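PDB 2QCK: flavin reductase domain protein from Arthrobacter sp., which probably binds FMN in the manner of the flavin reductase-like family and is inferred to serve as a flavin-dependent oxidoreductase. Local coordinates for residues A25-N30 and I73-L78; G37-S42 and R88-K93; N56-S61 and E129-V134. All blocks are in the same frame, centred on the assembly; numbering follows the deposited sequence. Where two conformers were deposited one is given.

The three contacts show how one antiparallel sheet, curled as in the split barrel of FMN-binding proteins, is joined strand to strand and to a loop laid on it. Contact 1 lies in its interior, and contact 2 attaches a loop to the next strand, their centres about 10 Å apart. The two meet directly: Ile27 O lies 2.8 Å from Phe38 N, and Ile26 CG2 packs on Phe89 CD2 at 3.7 Å. Contact 3, about 16 Å from contact 1 between centres, is partly exposed and, like contact 1, touches the second subunit, though with more of its residues. Ser42 OG of contact 2 reaches its Asn56 N at 2.9 Å. A phosphate ion, probably from the crystallisation liquor, lies about 4 Å from the Arg59 side chain.

Contact 1 of 3, residues A25-N30 and I73-L78; sequences AIITVN and IGVHML
Ile27 and Val75 form the apolar centre of this antiparallel strand pair, with Ile27 CD1 3.7 Å from Val75 CG2. The branch of Ile27 that carries CD1 is bent (chi2 -79°), which turns the methyl across to Val75, while CG2 of the same residue meets Ile73 CD1 at 3.9 Å. On the same face Val75 CG2 also touches Ala25 CB. On the opposite face Ile26 lies crosswise to Leu78, just past the end of the strand, CD1 against CD1, and the contact becomes polar at His76. Here Ile26 O takes two bonds from one residue: the backbone His76 N at 2.7 Å, and the ring ND1 at 3.1 Å with an N-H...O angle of 158°. The carbonyl oxygen lies in the ring plane, although ND1 itself stands above the carbonyl plane. Thr28 OG1 sits at the ring's edge near CE1 but bonds to Pro109 O. A leucine in place of His76 would probably leave Ile26 O with the backbone bond alone from this residue and Thr28 without its ring neighbour. Strand 34-40 flanks 22-31, strand 116-127 flanks 72-77, Phe53 and Phe55 of strand 51-58 pack on Ile27, and Leu111 of strand 109-111 packs on Ile26 and His76.

Contact 2 of 3, residues G37-S42 and R88-K93; sequences GFTATS and RFARTK
Thr39 and Phe89 are brought together by their first torsions: Thr39 OG1 is held beside its own backbone N (chi1 -65°), facing Phe89 CB, while the Phe89 ring swings (chi1 -87°) toward Gly37. The setting is strand 34-40 of a curled antiparallel sheet, consistent with the split barrel of FMN-binding proteins, and the loop after helix 83-88 is laid against it. The ring of Phe89 comes edge-on to the strand backbone, with CD2 3.6 Å from Gly37 C, which lies in the ring plane. The absence of a side chain at Gly37 matters, since a beta carbon there would point at the loop and come tight against CE2. Thr39 and Phe89 cross obliquely, and OG1 makes its hydrogen bond to Ala86 O in the preceding helix. Thr39 is thus held to the helix by its hydroxyl and to the loop by its backbone. Beyond the pair, Phe96 meets the Phe89 ring edge-to-face, and Arg95 NH1 bonds Gly37 O. Ala90 CB adds a looser touch, 4.1 Å from Thr39 CB. The one hydrogen bond across the two segments runs from Thr39 N to Phe89 O, 2.9 Å long and fairly straight at 161°, with the donor well above the carbonyl plane.

Contact 3 of 3, residues N56-S61 and E129-V134; sequences NMARSS and ENNAVV
Arg59 and Glu129 meet through a side chain and a backbone: the arginine's NH1 donates to the main-chain Glu129 O at 2.8 Å, and that oxygen lies at the edge of the guanidinium, in its plane. The bend in the arginine chain (chi3 54°) folds the group back across the loop at Glu129 and Asn130, its CB and CG passing over the Asn130 carbonyl. That carbonyl oxygen is gripped twice, by Arg59 N at 2.7 Å from above its plane and by a water that donates to it and also binds Ser60 OG. The Glu129 carboxylate pairs instead with Arg52 of the second subunit. Arg59 NH2 has only a long, weak approach to a phosphate ion.

Segments 56-58 and 131-134 are an antiparallel pair in the sheet of the probable split barrel. In its non-hydrogen-bonded pair Asn56 and Val133 run alongside each other in the same direction, with Asn56 OD1 3.4 Å from Val133 CG2; the amide nitrogen of Asn56 binds Thr54 and Ser45 of the second subunit. Asn131 OD1 rests beside Ala58 CA at 3.5 Å. Met57, a selenomethionine, and Ala132 occupy the other face as a hydrogen-bonded pair, Met57 N to Ala132 O and Ala132 N to Met57 O, the latter nearly along the C=O axis.

A type I turn from Ala58 to Ser61 then leads toward helix 64-69, whose Trp64 packs on Met57, Arg59 and Ala132, while strand 116-127 flanks 131-143 on its farther side.

Contact 1 of 3, residues A25-N30 and I73-L78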
loop_
_atom_site.group_PDB
_atom_site.type_symbol
_atom_site.label_atom_id
_atom_site.label_comp_id
_atom_site.label_asym_id
_atom_site.label_seq_id
_atom_site.Cartn_x
_atom_site.Cartn_y
_atom_site.Cartn_z
ATOM N N ALA A 25 -4.987 -7.517 -3.184
ATOM C CA ALA A 25 -6.148 -7.230 -4.021
ATOM C C ALA A 25 -5.884 -7.775 -5.434
ATOM O O ALA A 25 -4.775 -8.155 -5.726
ATOM C CB ALA A 25 -6.414 -5.689 -4.062
ATOM N N ILE A 26 -6.911 -7.836 -6.290
ATOM C CA ILE A 26 -6.743 -8.125 -7.713
ATOM C C ILE A 26 -7.401 -7.043 -8.568
ATOM O O ILE A 26 -8.556 -6.603 -8.292
ATOM C CB ILE A 26 -7.292 -9.516 -8.164
ATOM C CG1 ILE A 26 -6.553 -10.647 -7.430
ATOM C CG2 ILE A 26 -7.116 -9.601 -9.664
ATOM C CD1 ILE A 26 -7.276 -11.998 -7.376
ATOM N N ILE A 27 -6.654 -6.588 -9.577
ATOM C CA ILE A 27 -7.115 -5.539 -10.512
ATOM C C ILE A 27 -7.517 -6.245 -11.775
ATOM O O ILE A 27 -6.807 -7.127 -12.206
ATOM C CB ILE A 27 -5.993 -4.533 -10.838
ATOM C CG1 ILE A 27 -5.604 -3.780 -9.581
ATOM C CG2 ILE A 27 -6.417 -3.526 -11.979
ATOM C CD1 ILE A 27 -6.562 -2.671 -9.211
ATOM N N THR A 28 -8.644 -5.841 -12.351
ATOM C CA THR A 28 -9.142 -6.454 -13.614
ATOM C C THR A 28 -9.386 -5.333 -14.622
ATOM O O THR A 28 -9.682 -4.213 -14.237
ATOM C CB THR A 28 -10.404 -7.219 -13.384
ATOM O OG1 THR A 28 -11.396 -6.326 -12.775
ATOM C CG2 THR A 28 -10.077 -8.463 -12.526
ATOM N N VAL A 29 -9.157 -5.602 -15.909
ATOM C CA VAL A 29 -9.441 -4.634 -16.937
ATOM C C VAL A 29 -9.843 -5.406 -18.166
ATOM O O VAL A 29 -9.370 -6.522 -18.386
ATOM C CB VAL A 29 -8.257 -3.729 -17.211
ATOM C CG1 VAL A 29 -7.014 -4.524 -17.558
ATOM C CG2 VAL A 29 -8.603 -2.692 -18.290
ATOM N N ASN A 30 -10.763 -4.832 -18.910
ATOM C CA ASN A 30 -11.229 -5.390 -20.199
ATOM C C ASN A 30 -10.671 -4.549 -21.348
ATOM O O ASN A 30 -11.165 -3.437 -21.659
ATOM C CB ASN A 30 -12.759 -5.376 -20.182
ATOM C CG ASN A 30 -13.371 -6.094 -21.367
ATOM O OD1 ASN A 30 -12.707 -6.396 -22.365
ATOM N ND2 ASN A 30 -14.656 -6.374 -21.255
ATOM N N ILE A 73 -11.597 0.033 -14.673
ATOM C CA ILE A 73 -10.972 -1.116 -14.049
ATOM C C ILE A 73 -11.730 -1.535 -12.783
ATOM O O ILE A 73 -12.534 -0.788 -12.227
ATOM C CB ILE A 73 -9.479 -0.870 -13.715
ATOM C CG1 ILE A 73 -9.275 0.079 -12.527
ATOM C CG2 ILE A 73 -8.737 -0.286 -14.906
ATOM C CD1 ILE A 73 -7.780 0.103 -12.080
ATOM N N GLY A 74 -11.492 -2.765 -12.353
ATOM C CA GLY A 74 -12.025 -3.251 -11.084
ATOM C C GLY A 74 -10.911 -3.525 -10.101
ATOM O O GLY A 74 -9.836 -3.939 -10.480
ATOM N N VAL A 75 -11.169 -3.283 -8.821
ATOM C CA VAL A 75 -10.303 -3.802 -7.781
ATOM C C VAL A 75 -11.065 -4.724 -6.822
ATOM O O VAL A 75 -12.206 -4.426 -6.434
ATOM C CB VAL A 75 -9.532 -2.642 -6.995
ATOM C CG1 VAL A 75 -10.458 -1.787 -6.217
ATOM C CG2 VAL A 75 -8.444 -3.235 -6.101
ATOM N N HIS A 76 -10.437 -5.846 -6.465
ATOM C CA HIS A 76 -11.059 -6.863 -5.597
ATOM C C HIS A 76 -10.258 -7.072 -4.347
ATOM O O HIS A 76 -9.077 -7.379 -4.418
ATOM C CB HIS A 76 -11.178 -8.182 -6.308
ATOM C CG HIS A 76 -11.961 -8.092 -7.572
ATOM N ND1 HIS A 76 -11.453 -7.493 -8.706
ATOM C CD2 HIS A 76 -13.202 -8.520 -7.886
ATOM C CE1 HIS A 76 -12.349 -7.573 -9.675
ATOM N NE2 HIS A 76 -13.421 -8.184 -9.198
HETATM N N MSE A 77 -10.897 -6.885 -3.210
HETATM C CA MSE A 77 -10.279 -7.190 -1.902
HETATM C C MSE A 77 -10.527 -8.666 -1.651
HETATM O O MSE A 77 -11.598 -9.196 -1.978
HETATM C CB MSE A 77 -10.928 -6.370 -0.797
HETATM C CG MSE A 77 -10.402 -4.962 -0.726
HETATM SE SE MSE A 77 -10.809 -3.829 -2.294
HETATM C CE MSE A 77 -10.020 -2.134 -1.557
ATOM N N LEU A 78 -9.515 -9.318 -1.093
ATOM C CA LEU A 78 -9.446 -10.763 -0.962
ATOM C C LEU A 78 -9.488 -11.163 0.498
ATOM O O LEU A 78 -8.948 -10.478 1.368
ATOM C CB LEU A 78 -8.136 -11.272 -1.609
ATOM C CG LEU A 78 -7.988 -11.030 -3.110
ATOM C CD1 LEU A 78 -6.859 -11.868 -3.694
ATOM C CD2 LEU A 78 -9.280 -11.333 -3.868
#

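Contact 2 of 3, residues G37-S42 and R88-K93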
loop_
_atom_site.group_PDB
_atom_site.type_symbol
_atom_site.label_atom_id
_atom_site.label_comp_id
_atom_site.label_asym_id
_atom_site.label_seq_id
_atom_site.Cartn_x
_atom_site.Cartn_y
_atom_site.Cartn_z
ATOM N N GLY A 37 -6.045 -9.142 -15.828
ATOM C CA GLY A 37 -6.094 -8.838 -14.395
ATOM C C GLY A 37 -4.854 -9.319 -13.707
ATOM O O GLY A 37 -4.132 -10.139 -14.238
ATOM N N PHE A 38 -4.591 -8.814 -12.512
ATOM C CA PHE A 38 -3.358 -9.181 -11.862
ATOM C C PHE A 38 -3.452 -8.935 -10.354
ATOM O O PHE A 38 -4.157 -8.045 -9.906
ATOM C CB PHE A 38 -2.197 -8.409 -12.515
ATOM C CG PHE A 38 -2.408 -6.930 -12.556
ATOM C CD1 PHE A 38 -3.168 -6.331 -13.583
ATOM C CD2 PHE A 38 -1.918 -6.129 -11.550
ATOM C CE1 PHE A 38 -3.396 -4.960 -13.615
ATOM C CE2 PHE A 38 -2.158 -4.762 -11.563
ATOM C CZ PHE A 38 -2.885 -4.183 -12.633
ATOM N N THR A 39 -2.776 -9.773 -9.583
ATOM C CA THR A 39 -2.705 -9.645 -8.138
ATOM C C THR A 39 -1.823 -8.455 -7.872
ATOM O O THR A 39 -0.848 -8.266 -8.560
ATOM C CB THR A 39 -2.134 -10.973 -7.519
ATOM O OG1 THR A 39 -3.072 -12.004 -7.779
ATOM C CG2 THR A 39 -1.882 -10.933 -5.977
ATOM N N ALA A 40 -2.119 -7.711 -6.807
ATOM C CA ALA A 40 -1.437 -6.489 -6.479
ATOM C C ALA A 40 -1.350 -6.336 -4.959
ATOM O O ALA A 40 -2.275 -6.644 -4.229
ATOM C CB ALA A 40 -2.181 -5.298 -7.053
ATOM N N THR A 41 -0.196 -5.918 -4.490
ATOM C CA THR A 41 -0.020 -5.585 -3.074
ATOM C C THR A 41 0.114 -4.081 -2.798
ATOM O O THR A 41 0.363 -3.688 -1.653
ATOM C CB THR A 41 1.216 -6.306 -2.514
ATOM O OG1 THR A 41 2.306 -6.148 -3.427
ATOM C CG2 THR A 41 0.945 -7.816 -2.351
ATOM N N SER A 42 -0.087 -3.224 -3.787
ATOM C CA SER A 42 0.130 -1.776 -3.577
ATOM C C SER A 42 -1.121 -0.918 -3.542
ATOM O O SER A 42 -1.047 0.315 -3.488
ATOM C CB SER A 42 1.079 -1.238 -4.642
ATOM O OG SER A 42 0.604 -1.484 -5.958
ATOM N N ARG A 88 -3.404 -17.657 -8.679
ATOM C CA ARG A 88 -3.859 -17.622 -10.097
ATOM C C ARG A 88 -3.444 -16.347 -10.806
ATOM O O ARG A 88 -2.915 -16.370 -11.907
ATOM C CB ARG A 88 -5.396 -17.667 -10.185
ATOM C CG ARG A 88 -6.011 -18.934 -10.733
ATOM C CD ARG A 88 -7.554 -18.879 -10.561
ATOM N NE ARG A 88 -8.131 -20.179 -10.243
ATOM C CZ ARG A 88 -9.233 -20.382 -9.528
ATOM N NH1 ARG A 88 -9.923 -19.382 -9.004
ATOM N NH2 ARG A 88 -9.638 -21.617 -9.315
ATOM N N PHE A 89 -3.746 -15.229 -10.157
ATOM C CA PHE A 89 -3.601 -13.907 -10.744
ATOM C C PHE A 89 -2.198 -13.309 -10.593
ATOM O O PHE A 89 -1.950 -12.160 -11.019
ATOM C CB PHE A 89 -4.715 -13.020 -10.182
ATOM C CG PHE A 89 -5.985 -13.122 -10.975
ATOM C CD1 PHE A 89 -6.918 -14.122 -10.729
ATOM C CD2 PHE A 89 -6.204 -12.265 -12.035
ATOM C CE1 PHE A 89 -8.060 -14.223 -11.468
ATOM C CE2 PHE A 89 -7.344 -12.382 -12.800
ATOM C CZ PHE A 89 -8.283 -13.363 -12.510
ATOM N N ALA A 90 -1.287 -14.096 -10.004
ATOM C CA ALA A 90 0.113 -13.714 -9.862
ATOM C C ALA A 90 1.000 -14.507 -10.808
ATOM O O ALA A 90 2.154 -14.133 -10.995
ATOM C CB ALA A 90 0.597 -13.879 -8.366
ATOM N N ARG A 91 0.481 -15.597 -11.363
ATOM C CA ARG A 91 1.253 -16.514 -12.205
ATOM C C ARG A 91 0.900 -16.345 -13.678
ATOM O O ARG A 91 -0.030 -15.624 -14.028
ATOM C CB ARG A 91 1.066 -17.969 -11.755
ATOM C CG ARG A 91 1.681 -18.203 -10.390
ATOM C CD ARG A 91 1.532 -19.613 -9.869
ATOM N NE ARG A 91 2.067 -19.723 -8.497
ATOM C CZ ARG A 91 3.361 -19.816 -8.157
ATOM N NH1 ARG A 91 4.330 -19.870 -9.058
ATOM N NH2 ARG A 91 3.694 -19.885 -6.877
ATOM N N THR A 92 1.666 -16.999 -14.533
ATOM C CA THR A 92 1.590 -16.737 -15.933
ATOM C C THR A 92 0.513 -17.524 -16.658
ATOM O O THR A 92 0.336 -17.306 -17.848
ATOM C CB THR A 92 2.895 -17.107 -16.592
ATOM O OG1 THR A 92 3.127 -18.475 -16.304
ATOM C CG2 THR A 92 4.032 -16.236 -16.071
ATOM N N LYS A 93 -0.201 -18.437 -16.014
ATOM C CA LYS A 93 -1.178 -19.254 -16.745
ATOM C C LYS A 93 -2.374 -18.363 -17.144
ATOM O O LYS A 93 -2.474 -17.228 -16.707
ATOM C CB LYS A 93 -1.599 -20.470 -15.904
ATOM C CG LYS A 93 -2.297 -21.619 -16.669
#

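Contact 3 of 3, residues N56-S61 and E129-V134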
loop_
_atom_site.group_PDB
_atom_site.type_symbol
_atom_site.label_atom_id
_atom_site.label_comp_id
_atom_site.label_asym_id
_atom_site.label_seq_id
_atom_site.Cartn_x
_atom_site.Cartn_y
_atom_site.Cartn_z
ATOM N N ASN A 56 0.622 0.703 -7.891
ATOM C CA ASN A 56 1.783 0.742 -8.743
ATOM C C ASN A 56 1.874 -0.541 -9.569
ATOM O O ASN A 56 1.446 -1.626 -9.123
ATOM C CB ASN A 56 3.056 0.930 -7.916
ATOM C CG ASN A 56 3.036 2.194 -7.052
ATOM O OD1 ASN A 56 2.376 3.176 -7.387
ATOM N ND2 ASN A 56 3.739 2.163 -5.909
HETATM N N MSE A 57 2.422 -0.423 -10.777
HETATM C CA MSE A 57 2.694 -1.610 -11.566
HETATM C C MSE A 57 3.832 -1.392 -12.508
HETATM O O MSE A 57 4.219 -0.260 -12.768
HETATM C CB MSE A 57 1.451 -1.972 -12.361
HETATM C CG MSE A 57 1.113 -1.007 -13.453
HETATM SE SE MSE A 57 -0.519 -1.554 -14.364
HETATM C CE MSE A 57 -0.061 -3.268 -15.153
ATOM N N ALA A 58 4.309 -2.514 -13.059
ATOM C CA ALA A 58 5.448 -2.561 -13.927
ATOM C C ALA A 58 4.911 -2.358 -15.346
ATOM O O ALA A 58 3.906 -2.980 -15.741
ATOM C CB ALA A 58 6.116 -3.941 -13.834
ATOM N N ARG A 59 5.628 -1.566 -16.137
ATOM C CA ARG A 59 5.247 -1.361 -17.546
ATOM C C ARG A 59 5.520 -2.584 -18.368
ATOM O O ARG A 59 5.028 -2.700 -19.497
ATOM C CB ARG A 59 5.935 -0.136 -18.149
ATOM C CG ARG A 59 5.455 1.168 -17.538
ATOM C CD ARG A 59 6.088 2.407 -18.216
ATOM N NE ARG A 59 5.872 2.377 -19.666
ATOM C CZ ARG A 59 6.815 2.184 -20.576
ATOM N NH1 ARG A 59 8.092 2.043 -20.219
ATOM N NH2 ARG A 59 6.479 2.144 -21.870
ATOM N N SER A 60 6.217 -3.550 -17.778
ATOM C CA SER A 60 6.429 -4.854 -18.430
ATOM C C SER A 60 5.390 -5.875 -18.011
ATOM O O SER A 60 5.429 -6.965 -18.477
ATOM C CB SER A 60 7.807 -5.396 -18.087
ATOM O OG SER A 60 7.966 -5.458 -16.676
ATOM N N SER A 61 4.454 -5.540 -17.126
ATOM C CA SER A 61 3.361 -6.446 -16.845
ATOM C C SER A 61 2.638 -6.791 -18.127
ATOM O O SER A 61 2.471 -5.956 -18.990
ATOM C CB SER A 61 2.334 -5.796 -15.917
ATOM O OG SER A 61 1.173 -6.572 -15.884
ATOM N N GLU A 129 10.360 4.935 -15.991
ATOM C CA GLU A 129 10.978 4.101 -17.025
ATOM C C GLU A 129 10.329 2.733 -17.095
ATOM O O GLU A 129 10.027 2.238 -18.156
ATOM C CB GLU A 129 12.455 3.902 -16.737
ATOM C CG GLU A 129 13.241 5.189 -16.476
ATOM C CD GLU A 129 13.184 5.649 -15.028
ATOM O OE1 GLU A 129 12.236 5.261 -14.351
ATOM O OE2 GLU A 129 14.086 6.380 -14.584
ATOM N N ASN A 130 10.153 2.080 -15.957
ATOM C CA ASN A 130 9.650 0.725 -15.992
ATOM C C ASN A 130 8.448 0.497 -15.142
ATOM O O ASN A 130 7.945 -0.633 -15.077
ATOM C CB ASN A 130 10.737 -0.203 -15.523
ATOM C CG ASN A 130 11.961 -0.152 -16.409
ATOM O OD1 ASN A 130 11.888 -0.535 -17.571
ATOM N ND2 ASN A 130 13.094 0.306 -15.865
ATOM N N ASN A 131 7.999 1.530 -14.424
ATOM C CA ASN A 131 6.838 1.368 -13.581
ATOM C C ASN A 131 5.991 2.605 -13.619
ATOM O O ASN A 131 6.459 3.662 -14.033
ATOM C CB ASN A 131 7.267 1.113 -12.132
ATOM C CG ASN A 131 8.226 -0.082 -12.010
ATOM O OD1 ASN A 131 7.815 -1.199 -11.719
ATOM N ND2 ASN A 131 9.473 0.141 -12.314
ATOM N N ALA A 132 4.742 2.462 -13.204
ATOM C CA ALA A 132 3.803 3.585 -13.154
ATOM C C ALA A 132 2.993 3.602 -11.870
ATOM O O ALA A 132 2.678 2.550 -11.291
ATOM C CB ALA A 132 2.805 3.482 -14.400
ATOM N N VAL A 133 2.641 4.805 -11.419
ATOM C CA VAL A 133 1.589 4.994 -10.430
ATOM C C VAL A 133 0.258 5.180 -11.177
ATOM O O VAL A 133 0.159 5.995 -12.106
ATOM C CB VAL A 133 1.866 6.242 -9.560
ATOM C CG1 VAL A 133 0.733 6.514 -8.556
ATOM C CG2 VAL A 133 3.321 6.123 -8.890
ATOM N N VAL A 134 -0.763 4.417 -10.791
ATOM C CA VAL A 134 -2.068 4.534 -11.414
ATOM C C VAL A 134 -3.015 5.103 -10.355
ATOM O O VAL A 134 -3.106 4.514 -9.263
ATOM C CB VAL A 134 -2.592 3.207 -11.921
ATOM C CG1 VAL A 134 -3.810 3.453 -12.747
ATOM C CG2 VAL A 134 -1.502 2.419 -12.728
HETATM O O HOH W 1 8.992 -2.995 -15.946
#